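Enoyl-CoA hydratase/carnithine racemase (Magnetospirillum magneticum, PDB 4NEK) probably catalyses the isomerisation of enoyl-CoA thioesters between their delta(3) and delta(2) forms, as a member of the enoyl-CoA hydratase/isomerase family. Local coordinates at residues Ser2-Ser7 with Gly29-Ala34; Val13-Met18 with Leu52-Gln57; Lys41-Asp46 with Ala88-Pro93; Ser7-Gly12 with Asp46-Phe51. All blocks are in the same frame, centred on the assembly; numbering follows the deposited sequence.

Together the four contacts show how the N-terminal part of a crotonase fold is tied together by neighbours on one sheet and by the helix beside it. Contact 2 joins the parallel strands 13-18 and 50-54, and the edge strand 5-10 flanks it. Contact 1, centred about 11 Å away, sets the start of that edge strand against the first turns of helix 29-44; contact 3 uses the other end of the same helix. Contact 4 joins the turn after strand 5-10 to the entry of strand 50-54, its centre about 10 Å from that of contact 3. Contact 1 closes before contact 3 opens, while the remaining pairs interleave, so successive elements are cross-braced.

Contact 1: Ser2-Ser7 with Gly29-Ala34; sequences SELVLS and GEMYAA
V5 lays its side chain against A34, with L4 and S2 reaching the preceding turn of the helix, where E30 and M31 stand. In this crotonase-like fold the contact places the beginning of edge strand 5-10 on the first turns of helix 29-44. The methine CB of V5 is 3.7 Å from A34 CB, and both valine methyls lie near the same alanine methyl; CG2 also leans toward the M31 backbone carbonyl. M31, a selenomethionine, brings its CG against the flank of L4, 3.8 Å from L4 CB and only slightly farther from L4 CD1. Beyond that point the M31 chain bends (chi3 71°) and carries its terminal CE back to within 3.7 Å of the L4 carbonyl O; the same side chain touches M18 of the next strand. E30 comes from the more exposed side. Its CG sits between the backbone N and the carbonyl carbon (chi1 50°), and from there the extended chain runs out obliquely past L4, leaving OE1 3.7 Å from L4 CD1. S2 OG, 4.1 Å from A34 CB, is buried here without a polar partner in the model.

Contact 2: Val13-Met18 with Leu52-Gln57; sequences VQVVRM and LILGSQ
R17 curls over the strand beside it, its NH1 donating to the G55 carbonyl O at 2.8 Å, nearly in line with the C=O bond though the N-H itself is bent (146°). The methyl CD1 of L54 sits over one face of the guanidinium, offset toward its rim and 3.5 Å from R17 NH2. What brings the group back is the bend at chi3 (-64°) in a chain that first leaves the backbone extended. Were R17 an alanine, the G55 carbonyl would probably lose this donor, E183 the salt-bridge mate that NH1 provides, and L54 CD1 the flat group it rests on. Beneath the side chains runs a regular parallel ladder: L52 N bonds to Q14 O and V16 N to L52 O, both 2.9 Å, and the pattern continues through L54 N to V16 O and M18 N to L54 O. V15 CG1 packs against L54 CD1 at 3.8 Å, on the face that R17 and L52 share. Helix 179-194 lies against that face; V16 and I53 point to the other, under helix 29-44, the connection of this beta-alpha-beta unit. Strands 5-10 and 94-98 flank the pair.

Contact 3: Lys41-Asp46 with Ala88-Pro93; sequences KGEADD and AGARKP
E43 turns its carboxylate onto two successive backbone amides of the loop, and this is the tight part of the contact. R91 N reaches OE1 at 2.9 Å with a nearly straight N-H (170°), from the syn side but well out of the carboxylate plane, whereas K92 N uses the syn lone pair of OE2 at 3.0 Å. The bend at chi2 (-80°) swings the acid across to them, and with both oxygens engaged its rotation is likely to be fixed. A leucine in place of E43 would probably leave the two amides without their acceptors and the loop at R91 and K92 less firmly held. The segments are the C-terminal end of helix 29-44 and the link from helix 79-88 to strand 94-98, which lies beside strand 50-54 in the crotonase sheet. In return, K92 runs out fully extended along the helix end: its NZ donates to G42 O at 2.9 Å and more weakly to E43 O, and it also bonds V48 O. A positive charge there would probably suit the carbonyl end of the helix. The outer side is looser. R91 sends its guanidinium away toward helix 198-208, meeting E43 OE1 with CB at 3.5 Å, while K41 NZ pairs with D45 OD2 at 3.0 Å, D45 OD1 accepting from D47 N.

Contact 4: Ser7-Gly12 with Asp46-Phe51; sequences SHVEGG and DDVNVF
With chi1 near 180° in V9 and 173° in V48, each valine turns CG1 away from its own backbone N and keeps CG2 beside it, facing the other residue. The two side chains cross obliquely and meet through these branches, V9 CG2 to V48 CG2 at 3.9 Å, with V9 CG1 a little farther from the same V48 methyl. The polar half of the contact belongs to G12, whose carbonyl O is held by two neighbouring amides. N49 N donates at 2.7 Å from a position tilted out of the carbonyl plane, and V50 N at 3.1 Å comes close to the line of the C=O bond, though its own N-H is the more bent. With two donors on this oxygen, the peptide after G12 is probably fixed in its orientation. G11 and G12 both have positive phi, and their backbone angles fit a type I' turn, the two-residue link of the beta hairpin formed by strands 5-10 and 13-18. The hairpin tip thus docks on the residues that lead into strand 50-54 of the crotonase fold. At G12 a side chain would be jammed against the carbonyl O of G11, and its CB would come close to N49 ND2, which is hydrogen-bonded to A194 O in helix 179-194. The bare CA of G12 instead approaches D47 O at 3.4 Å, its C-H pointing almost straight at the oxygen (176°). N49 adds a further touch, its CB lying 3.5 Å from G12 O.

Contact 1: Ser2-Ser7 with Gly29-Ala34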
loop_
_atom_site.group_PDB
_atom_site.type_symbol
_atom_site.label_atom_id
_atom_site.label_comp_id
_atom_site.label_asym_id
_atom_site.label_seq_id
_atom_site.Cartn_x
_atom_site.Cartn_y
_atom_site.Cartn_z
ATOM N N SER C 2 -6.253 -42.586 11.030
ATOM C CA SER C 2 -6.727 -42.190 9.674
ATOM C C SER C 2 -5.620 -41.858 8.705
ATOM O O SER C 2 -4.589 -41.406 9.144
ATOM C CB SER C 2 -7.710 -40.991 9.755
ATOM O OG SER C 2 -7.103 -39.854 10.365
ATOM N N GLU C 3 -5.850 -42.052 7.392
ATOM C CA GLU C 3 -4.896 -41.638 6.324
ATOM C C GLU C 3 -5.277 -40.225 5.823
ATOM O O GLU C 3 -4.709 -39.614 4.880
ATOM C CB GLU C 3 -4.860 -42.668 5.175
ATOM C CG GLU C 3 -4.373 -44.089 5.609
ATOM C CD GLU C 3 -5.356 -44.856 6.547
ATOM O OE1 GLU C 3 -6.360 -45.422 6.060
ATOM O OE2 GLU C 3 -5.145 -44.915 7.799
ATOM N N LEU C 4 -6.230 -39.695 6.546
ATOM C CA LEU C 4 -6.684 -38.354 6.380
ATOM C C LEU C 4 -5.722 -37.295 6.919
ATOM O O LEU C 4 -5.871 -36.144 6.582
ATOM C CB LEU C 4 -8.007 -38.220 7.073
ATOM C CG LEU C 4 -9.127 -39.072 6.465
ATOM C CD1 LEU C 4 -10.453 -38.653 7.105
ATOM C CD2 LEU C 4 -9.241 -38.966 4.966
ATOM N N VAL C 5 -4.737 -37.697 7.722
ATOM C CA VAL C 5 -3.697 -36.803 8.178
ATOM C C VAL C 5 -2.364 -37.516 8.063
ATOM O O VAL C 5 -2.223 -38.580 8.606
ATOM C CB VAL C 5 -3.910 -36.433 9.657
ATOM C CG1 VAL C 5 -2.699 -35.708 10.228
ATOM C CG2 VAL C 5 -5.154 -35.597 9.819
ATOM N N LEU C 6 -1.392 -36.918 7.389
ATOM C CA LEU C 6 -0.085 -37.527 7.181
ATOM C C LEU C 6 0.911 -36.737 7.958
ATOM O O LEU C 6 0.873 -35.529 7.955
ATOM C CB LEU C 6 0.316 -37.471 5.715
ATOM C CG LEU C 6 -0.703 -38.112 4.772
ATOM C CD1 LEU C 6 -0.407 -37.844 3.294
ATOM C CD2 LEU C 6 -0.772 -39.612 5.024
ATOM N N SER C 7 1.825 -37.420 8.610
ATOM C CA SER C 7 2.814 -36.754 9.383
ATOM C C SER C 7 4.138 -37.465 9.244
ATOM O O SER C 7 4.182 -38.664 9.252
ATOM C CB SER C 7 2.393 -36.768 10.826
ATOM O OG SER C 7 3.270 -35.954 11.560
ATOM N N GLY C 29 -13.952 -35.161 13.180
ATOM C CA GLY C 29 -13.354 -35.504 14.472
ATOM C C GLY C 29 -12.055 -36.287 14.368
ATOM O O GLY C 29 -11.130 -36.051 15.161
ATOM N N GLU C 30 -12.006 -37.270 13.461
ATOM C CA GLU C 30 -10.795 -38.105 13.358
ATOM C C GLU C 30 -9.602 -37.292 12.919
ATOM O O GLU C 30 -8.496 -37.630 13.315
ATOM C CB GLU C 30 -10.900 -39.342 12.442
ATOM C CG GLU C 30 -11.449 -39.063 11.056
ATOM C CD GLU C 30 -11.704 -40.326 10.227
ATOM O OE1 GLU C 30 -10.681 -40.981 9.924
ATOM O OE2 GLU C 30 -12.899 -40.669 9.889
HETATM N N MSE C 31 -9.827 -36.213 12.151
HETATM C CA MSE C 31 -8.723 -35.378 11.680
HETATM C C MSE C 31 -8.238 -34.509 12.796
HETATM O O MSE C 31 -7.045 -34.501 13.081
HETATM C CB MSE C 31 -9.130 -34.551 10.505
HETATM C CG MSE C 31 -9.421 -35.484 9.365
HETATM SE SE MSE C 31 -10.114 -34.495 7.802
HETATM C CE MSE C 31 -8.447 -33.585 7.260
ATOM N N TYR C 32 -9.149 -33.887 13.523
ATOM C CA TYR C 32 -8.770 -33.157 14.719
ATOM C C TYR C 32 -7.938 -33.988 15.653
ATOM O O TYR C 32 -6.988 -33.504 16.235
ATOM C CB TYR C 32 -9.991 -32.644 15.490
ATOM C CG TYR C 32 -10.672 -31.485 14.827
ATOM C CD1 TYR C 32 -10.004 -30.273 14.646
ATOM C CD2 TYR C 32 -11.969 -31.586 14.369
ATOM C CE1 TYR C 32 -10.627 -29.204 14.033
ATOM C CE2 TYR C 32 -12.609 -30.518 13.779
ATOM C CZ TYR C 32 -11.930 -29.335 13.607
ATOM O OH TYR C 32 -12.556 -28.297 12.954
ATOM N N ALA C 33 -8.324 -35.239 15.840
ATOM C CA ALA C 33 -7.635 -36.094 16.803
ATOM C C ALA C 33 -6.237 -36.412 16.285
ATOM O O ALA C 33 -5.278 -36.344 17.016
ATOM C CB ALA C 33 -8.430 -37.377 17.055
ATOM N N ALA C 34 -6.144 -36.800 15.026
ATOM C CA ALA C 34 -4.851 -37.086 14.444
ATOM C C ALA C 34 -3.943 -35.858 14.457
ATOM O O ALA C 34 -2.770 -35.989 14.701
ATOM C CB ALA C 34 -5.023 -37.590 13.019
#

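Contact 2: Val13-Met18 with Leu52-Gln57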
loop_
_atom_site.group_PDB
_atom_site.type_symbol
_atom_site.label_atom_id
_atom_site.label_comp_id
_atom_site.label_asym_id
_atom_site.label_seq_id
_atom_site.Cartn_x
_atom_site.Cartn_y
_atom_site.Cartn_z
ATOM N N VAL C 13 12.103 -30.925 10.962
ATOM C CA VAL C 13 10.813 -30.362 10.662
ATOM C C VAL C 13 9.777 -31.441 10.653
ATOM O O VAL C 13 9.879 -32.400 9.910
ATOM C CB VAL C 13 10.816 -29.723 9.265
ATOM C CG1 VAL C 13 9.456 -29.151 8.951
ATOM C CG2 VAL C 13 11.844 -28.613 9.169
ATOM N N GLN C 14 8.738 -31.286 11.459
ATOM C CA GLN C 14 7.627 -32.216 11.403
ATOM C C GLN C 14 6.534 -31.722 10.482
ATOM O O GLN C 14 5.888 -30.737 10.765
ATOM C CB GLN C 14 7.021 -32.446 12.746
ATOM C CG GLN C 14 5.990 -33.547 12.617
ATOM C CD GLN C 14 5.605 -34.158 13.941
ATOM O OE1 GLN C 14 6.442 -34.382 14.803
ATOM N NE2 GLN C 14 4.319 -34.419 14.116
ATOM N N VAL C 15 6.353 -32.420 9.374
ATOM C CA VAL C 15 5.401 -32.063 8.382
ATOM C C VAL C 15 4.099 -32.728 8.725
ATOM O O VAL C 15 4.066 -33.918 9.026
ATOM C CB VAL C 15 5.841 -32.580 7.032
ATOM C CG1 VAL C 15 4.815 -32.221 5.968
ATOM C CG2 VAL C 15 7.178 -31.984 6.663
ATOM N N VAL C 16 3.037 -31.949 8.742
ATOM C CA VAL C 16 1.710 -32.413 9.131
ATOM C C VAL C 16 0.764 -31.969 8.027
ATOM O O VAL C 16 0.592 -30.788 7.832
ATOM C CB VAL C 16 1.294 -31.757 10.450
ATOM C CG1 VAL C 16 -0.095 -32.191 10.832
ATOM C CG2 VAL C 16 2.272 -32.114 11.567
ATOM N N ARG C 17 0.234 -32.911 7.279
ATOM C CA ARG C 17 -0.505 -32.596 6.088
ATOM C C ARG C 17 -1.945 -33.106 6.186
ATOM O O ARG C 17 -2.170 -34.258 6.514
ATOM C CB ARG C 17 0.142 -33.230 4.869
ATOM C CG ARG C 17 -0.614 -32.830 3.617
ATOM C CD ARG C 17 -0.164 -33.593 2.395
ATOM N NE ARG C 17 1.208 -33.343 1.999
ATOM C CZ ARG C 17 1.622 -32.300 1.265
ATOM N NH1 ARG C 17 0.778 -31.375 0.802
ATOM N NH2 ARG C 17 2.896 -32.162 0.999
HETATM N N MSE C 18 -2.916 -32.236 5.923
HETATM C CA MSE C 18 -4.306 -32.642 5.880
HETATM C C MSE C 18 -4.534 -33.236 4.533
HETATM O O MSE C 18 -4.114 -32.688 3.521
HETATM C CB MSE C 18 -5.220 -31.475 6.118
HETATM C CG MSE C 18 -5.000 -30.955 7.543
HETATM SE SE MSE C 18 -6.020 -29.262 7.824
HETATM C CE MSE C 18 -4.780 -27.991 6.906
ATOM N N LEU C 52 5.547 -27.890 10.272
ATOM C CA LEU C 52 5.069 -27.328 9.032
ATOM C C LEU C 52 3.711 -27.944 8.670
ATOM O O LEU C 52 3.615 -29.124 8.432
ATOM C CB LEU C 52 6.056 -27.615 7.931
ATOM C CG LEU C 52 5.571 -27.313 6.518
ATOM C CD1 LEU C 52 5.270 -25.839 6.390
ATOM C CD2 LEU C 52 6.630 -27.666 5.509
ATOM N N ILE C 53 2.673 -27.119 8.628
ATOM C CA ILE C 53 1.333 -27.583 8.345
ATOM C C ILE C 53 0.936 -27.279 6.940
ATOM O O ILE C 53 1.006 -26.140 6.526
ATOM C CB ILE C 53 0.308 -26.854 9.184
ATOM C CG1 ILE C 53 0.661 -26.947 10.640
ATOM C CG2 ILE C 53 -1.078 -27.449 9.014
ATOM C CD1 ILE C 53 -0.117 -25.909 11.407
ATOM N N LEU C 54 0.460 -28.305 6.255
ATOM C CA LEU C 54 0.126 -28.237 4.834
ATOM C C LEU C 54 -1.260 -28.794 4.574
ATOM O O LEU C 54 -1.795 -29.557 5.375
ATOM C CB LEU C 54 1.079 -29.118 4.022
ATOM C CG LEU C 54 2.550 -28.778 4.208
ATOM C CD1 LEU C 54 3.450 -29.734 3.425
ATOM C CD2 LEU C 54 2.818 -27.362 3.774
ATOM N N GLY C 55 -1.814 -28.440 3.424
ATOM C CA GLY C 55 -3.044 -29.049 2.969
ATOM C C GLY C 55 -2.839 -29.895 1.734
ATOM O O GLY C 55 -1.794 -30.508 1.527
ATOM N N SER C 56 -3.877 -29.933 0.906
ATOM C CA SER C 56 -3.852 -30.708 -0.325
ATOM C C SER C 56 -3.108 -29.885 -1.354
ATOM O O SER C 56 -2.574 -28.798 -1.043
ATOM C CB SER C 56 -5.262 -31.010 -0.781
ATOM O OG SER C 56 -5.854 -29.897 -1.462
ATOM N N GLN C 57 -3.089 -30.369 -2.583
ATOM C CA GLN C 57 -2.472 -29.614 -3.659
ATOM C C GLN C 57 -3.376 -28.509 -4.119
ATOM O O GLN C 57 -2.946 -27.669 -4.892
ATOM C CB GLN C 57 -2.090 -30.532 -4.837
ATOM C CG GLN C 57 -0.924 -31.483 -4.553
ATOM C CD GLN C 57 0.201 -30.847 -3.714
ATOM O OE1 GLN C 57 0.361 -31.148 -2.532
ATOM N NE2 GLN C 57 0.952 -29.943 -4.315
#

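Contact 3: Lys41-Asp46 with Ala88-Pro93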
loop_
_atom_site.group_PDB
_atom_site.type_symbol
_atom_site.label_atom_id
_atom_site.label_comp_id
_atom_site.label_asym_id
_atom_site.label_seq_id
_atom_site.Cartn_x
_atom_site.Cartn_y
_atom_site.Cartn_z
ATOM N N LYS C 41 3.073 -35.368 19.733
ATOM C CA LYS C 41 4.279 -36.100 19.432
ATOM C C LYS C 41 5.444 -35.143 19.115
ATOM O O LYS C 41 6.531 -35.252 19.688
ATOM C CB LYS C 41 4.001 -37.077 18.296
ATOM C CG LYS C 41 5.270 -37.473 17.567
ATOM C CD LYS C 41 5.120 -38.197 16.218
ATOM C CE LYS C 41 6.176 -37.792 15.159
ATOM N NZ LYS C 41 7.567 -37.553 15.658
ATOM N N GLY C 42 5.202 -34.182 18.222
ATOM C CA GLY C 42 6.240 -33.275 17.805
ATOM C C GLY C 42 6.746 -32.466 18.968
ATOM O O GLY C 42 7.933 -32.223 19.094
ATOM N N GLU C 43 5.853 -32.044 19.837
ATOM C CA GLU C 43 6.253 -31.225 20.988
ATOM C C GLU C 43 7.181 -31.970 21.918
ATOM O O GLU C 43 8.077 -31.356 22.473
ATOM C CB GLU C 43 5.045 -30.714 21.764
ATOM C CG GLU C 43 4.378 -29.509 21.105
ATOM C CD GLU C 43 5.106 -28.197 21.392
ATOM O OE1 GLU C 43 5.009 -27.672 22.536
ATOM O OE2 GLU C 43 5.771 -27.675 20.474
ATOM N N ALA C 44 6.989 -33.284 22.036
ATOM C CA ALA C 44 7.818 -34.148 22.895
ATOM C C ALA C 44 9.042 -34.733 22.199
ATOM O O ALA C 44 9.983 -35.135 22.858
ATOM C CB ALA C 44 6.982 -35.278 23.435
ATOM N N ASP C 45 9.067 -34.715 20.872
ATOM C CA ASP C 45 10.165 -35.324 20.122
ATOM C C ASP C 45 11.376 -34.412 19.999
ATOM O O ASP C 45 11.349 -33.336 19.370
ATOM C CB ASP C 45 9.662 -35.693 18.730
ATOM C CG ASP C 45 10.683 -36.471 17.893
ATOM O OD1 ASP C 45 11.878 -36.566 18.293
ATOM O OD2 ASP C 45 10.262 -36.967 16.806
ATOM N N ASP C 46 12.472 -34.879 20.543
ATOM C CA ASP C 46 13.707 -34.159 20.496
ATOM C C ASP C 46 14.294 -33.993 19.087
ATOM O O ASP C 46 15.109 -33.125 18.864
ATOM C CB ASP C 46 14.693 -34.875 21.378
ATOM C CG ASP C 46 15.945 -34.047 21.637
ATOM O OD1 ASP C 46 16.202 -32.958 21.121
ATOM O OD2 ASP C 46 16.763 -34.530 22.346
ATOM N N ALA C 88 -2.294 -23.436 19.723
ATOM C CA ALA C 88 -2.152 -22.195 20.455
ATOM C C ALA C 88 -1.079 -22.297 21.522
ATOM O O ALA C 88 -0.360 -21.351 21.731
ATOM C CB ALA C 88 -3.460 -21.801 21.087
ATOM N N GLY C 89 -0.973 -23.445 22.181
ATOM C CA GLY C 89 0.026 -23.646 23.229
ATOM C C GLY C 89 1.353 -24.255 22.770
ATOM O O GLY C 89 2.247 -24.484 23.592
ATOM N N ALA C 90 1.526 -24.514 21.477
ATOM C CA ALA C 90 2.767 -25.149 21.029
ATOM C C ALA C 90 3.971 -24.289 21.306
ATOM O O ALA C 90 4.004 -23.118 20.922
ATOM C CB ALA C 90 2.704 -25.471 19.553
ATOM N N ARG C 91 4.968 -24.870 21.959
ATOM C CA ARG C 91 6.191 -24.147 22.312
ATOM C C ARG C 91 7.109 -23.996 21.112
ATOM O O ARG C 91 7.817 -23.006 20.968
ATOM C CB ARG C 91 6.895 -24.856 23.467
ATOM C CG ARG C 91 6.061 -24.917 24.756
ATOM C CD ARG C 91 6.213 -23.686 25.674
ATOM N NE ARG C 91 7.605 -23.293 26.001
ATOM C CZ ARG C 91 8.000 -22.447 26.971
ATOM N NH1 ARG C 91 9.296 -22.184 27.109
ATOM N NH2 ARG C 91 7.137 -21.867 27.808
ATOM N N LYS C 92 7.095 -24.970 20.234
ATOM C CA LYS C 92 7.924 -24.916 19.040
ATOM C C LYS C 92 7.237 -24.132 17.923
ATOM O O LYS C 92 6.037 -24.004 17.894
ATOM C CB LYS C 92 8.274 -26.328 18.547
ATOM C CG LYS C 92 9.010 -27.152 19.583
ATOM C CD LYS C 92 9.334 -28.595 19.128
ATOM C CE LYS C 92 9.965 -29.375 20.275
ATOM N NZ LYS C 92 10.289 -30.763 19.918
ATOM N N PRO C 93 8.019 -23.621 17.005
ATOM C CA PRO C 93 7.484 -22.818 15.927
ATOM C C PRO C 93 6.648 -23.605 14.966
ATOM O O PRO C 93 6.874 -24.798 14.779
ATOM C CB PRO C 93 8.729 -22.322 15.173
ATOM C CG PRO C 93 9.876 -22.536 16.098
ATOM C CD PRO C 93 9.494 -23.683 16.984
#

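Contact 4: Ser7-Gly12 with Asp46-Phe51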
loop_
_atom_site.group_PDB
_atom_site.type_symbol
_atom_site.label_atom_id
_atom_site.label_comp_id
_atom_site.label_asym_id
_atom_site.label_seq_id
_atom_site.Cartn_x
_atom_site.Cartn_y
_atom_site.Cartn_z
ATOM N N SER C 7 1.825 -37.420 8.610
ATOM C CA SER C 7 2.814 -36.754 9.383
ATOM C C SER C 7 4.138 -37.465 9.244
ATOM O O SER C 7 4.182 -38.664 9.252
ATOM C CB SER C 7 2.393 -36.768 10.826
ATOM O OG SER C 7 3.270 -35.954 11.560
ATOM N N HIS C 8 5.228 -36.722 9.138
ATOM C CA HIS C 8 6.544 -37.323 9.124
ATOM C C HIS C 8 7.583 -36.255 9.410
ATOM O O HIS C 8 7.290 -35.080 9.280
ATOM C CB HIS C 8 6.797 -37.970 7.770
ATOM C CG HIS C 8 7.005 -36.987 6.673
ATOM N ND1 HIS C 8 8.256 -36.535 6.317
ATOM C CD2 HIS C 8 6.129 -36.360 5.854
ATOM C CE1 HIS C 8 8.145 -35.688 5.306
ATOM N NE2 HIS C 8 6.866 -35.572 5.001
ATOM N N VAL C 9 8.787 -36.665 9.792
ATOM C CA VAL C 9 9.841 -35.731 10.174
ATOM C C VAL C 9 10.981 -35.735 9.173
ATOM O O VAL C 9 11.421 -36.776 8.799
ATOM C CB VAL C 9 10.421 -36.121 11.529
ATOM C CG1 VAL C 9 11.507 -35.147 11.924
ATOM C CG2 VAL C 9 9.328 -36.155 12.584
ATOM N N GLU C 10 11.464 -34.566 8.758
ATOM C CA GLU C 10 12.622 -34.422 7.881
ATOM C C GLU C 10 13.469 -33.258 8.372
ATOM O O GLU C 10 12.986 -32.116 8.432
ATOM C CB GLU C 10 12.084 -33.950 6.496
ATOM C CG GLU C 10 11.855 -34.793 5.249
ATOM C CD GLU C 10 11.249 -33.904 4.160
ATOM O OE1 GLU C 10 10.089 -34.107 3.747
ATOM O OE2 GLU C 10 11.963 -32.984 3.726
ATOM N N GLY C 11 14.737 -33.495 8.658
ATOM C CA GLY C 11 15.671 -32.391 8.928
ATOM C C GLY C 11 15.217 -31.439 9.996
ATOM O O GLY C 11 15.316 -30.209 9.834
ATOM N N GLY C 12 14.668 -31.998 11.068
ATOM C CA GLY C 12 14.201 -31.204 12.189
ATOM C C GLY C 12 12.794 -30.611 12.062
ATOM O O GLY C 12 12.354 -29.868 12.956
ATOM N N ASP C 46 12.472 -34.879 20.543
ATOM C CA ASP C 46 13.707 -34.159 20.496
ATOM C C ASP C 46 14.294 -33.993 19.087
ATOM O O ASP C 46 15.109 -33.125 18.864
ATOM C CB ASP C 46 14.693 -34.875 21.378
ATOM C CG ASP C 46 15.945 -34.047 21.637
ATOM O OD1 ASP C 46 16.202 -32.958 21.121
ATOM O OD2 ASP C 46 16.763 -34.530 22.346
ATOM N N ASP C 47 13.893 -34.790 18.129
ATOM C CA ASP C 47 14.380 -34.592 16.755
ATOM C C ASP C 47 13.616 -33.535 15.989
ATOM O O ASP C 47 13.947 -33.228 14.850
ATOM C CB ASP C 47 14.251 -35.891 15.959
ATOM C CG ASP C 47 15.108 -37.009 16.525
ATOM O OD1 ASP C 47 16.293 -36.755 16.793
ATOM O OD2 ASP C 47 14.590 -38.123 16.709
ATOM N N VAL C 48 12.566 -33.015 16.595
ATOM C CA VAL C 48 11.734 -31.999 15.967
ATOM C C VAL C 48 11.983 -30.596 16.532
ATOM O O VAL C 48 11.885 -30.381 17.732
ATOM C CB VAL C 48 10.286 -32.321 16.193
ATOM C CG1 VAL C 48 9.412 -31.178 15.703
ATOM C CG2 VAL C 48 9.951 -33.591 15.462
ATOM N N ASN C 49 12.308 -29.670 15.646
ATOM C CA ASN C 49 12.485 -28.293 16.014
ATOM C C ASN C 49 11.357 -27.386 15.581
ATOM O O ASN C 49 11.128 -26.371 16.232
ATOM C CB ASN C 49 13.750 -27.759 15.379
ATOM C CG ASN C 49 15.001 -28.342 16.004
ATOM O OD1 ASN C 49 14.949 -29.106 16.962
ATOM N ND2 ASN C 49 16.125 -27.927 15.504
ATOM N N VAL C 50 10.655 -27.757 14.509
ATOM C CA VAL C 50 9.667 -26.894 13.908
ATOM C C VAL C 50 8.568 -27.752 13.311
ATOM O O VAL C 50 8.860 -28.811 12.785
ATOM C CB VAL C 50 10.329 -26.091 12.777
ATOM C CG1 VAL C 50 9.335 -25.207 12.052
ATOM C CG2 VAL C 50 11.423 -25.231 13.345
ATOM N N PHE C 51 7.337 -27.239 13.303
ATOM C CA PHE C 51 6.225 -27.838 12.553
ATOM C C PHE C 51 5.960 -27.122 11.257
ATOM O O PHE C 51 6.056 -25.909 11.176
ATOM C CB PHE C 51 4.939 -27.741 13.341
ATOM C CG PHE C 51 4.933 -28.547 14.614
ATOM C CD1 PHE C 51 4.524 -29.850 14.596
ATOM C CD2 PHE C 51 5.272 -27.966 15.825
ATOM C CE1 PHE C 51 4.503 -30.594 15.766
ATOM C CE2 PHE C 51 5.241 -28.691 16.993
ATOM C CZ PHE C 51 4.882 -30.014 16.971
#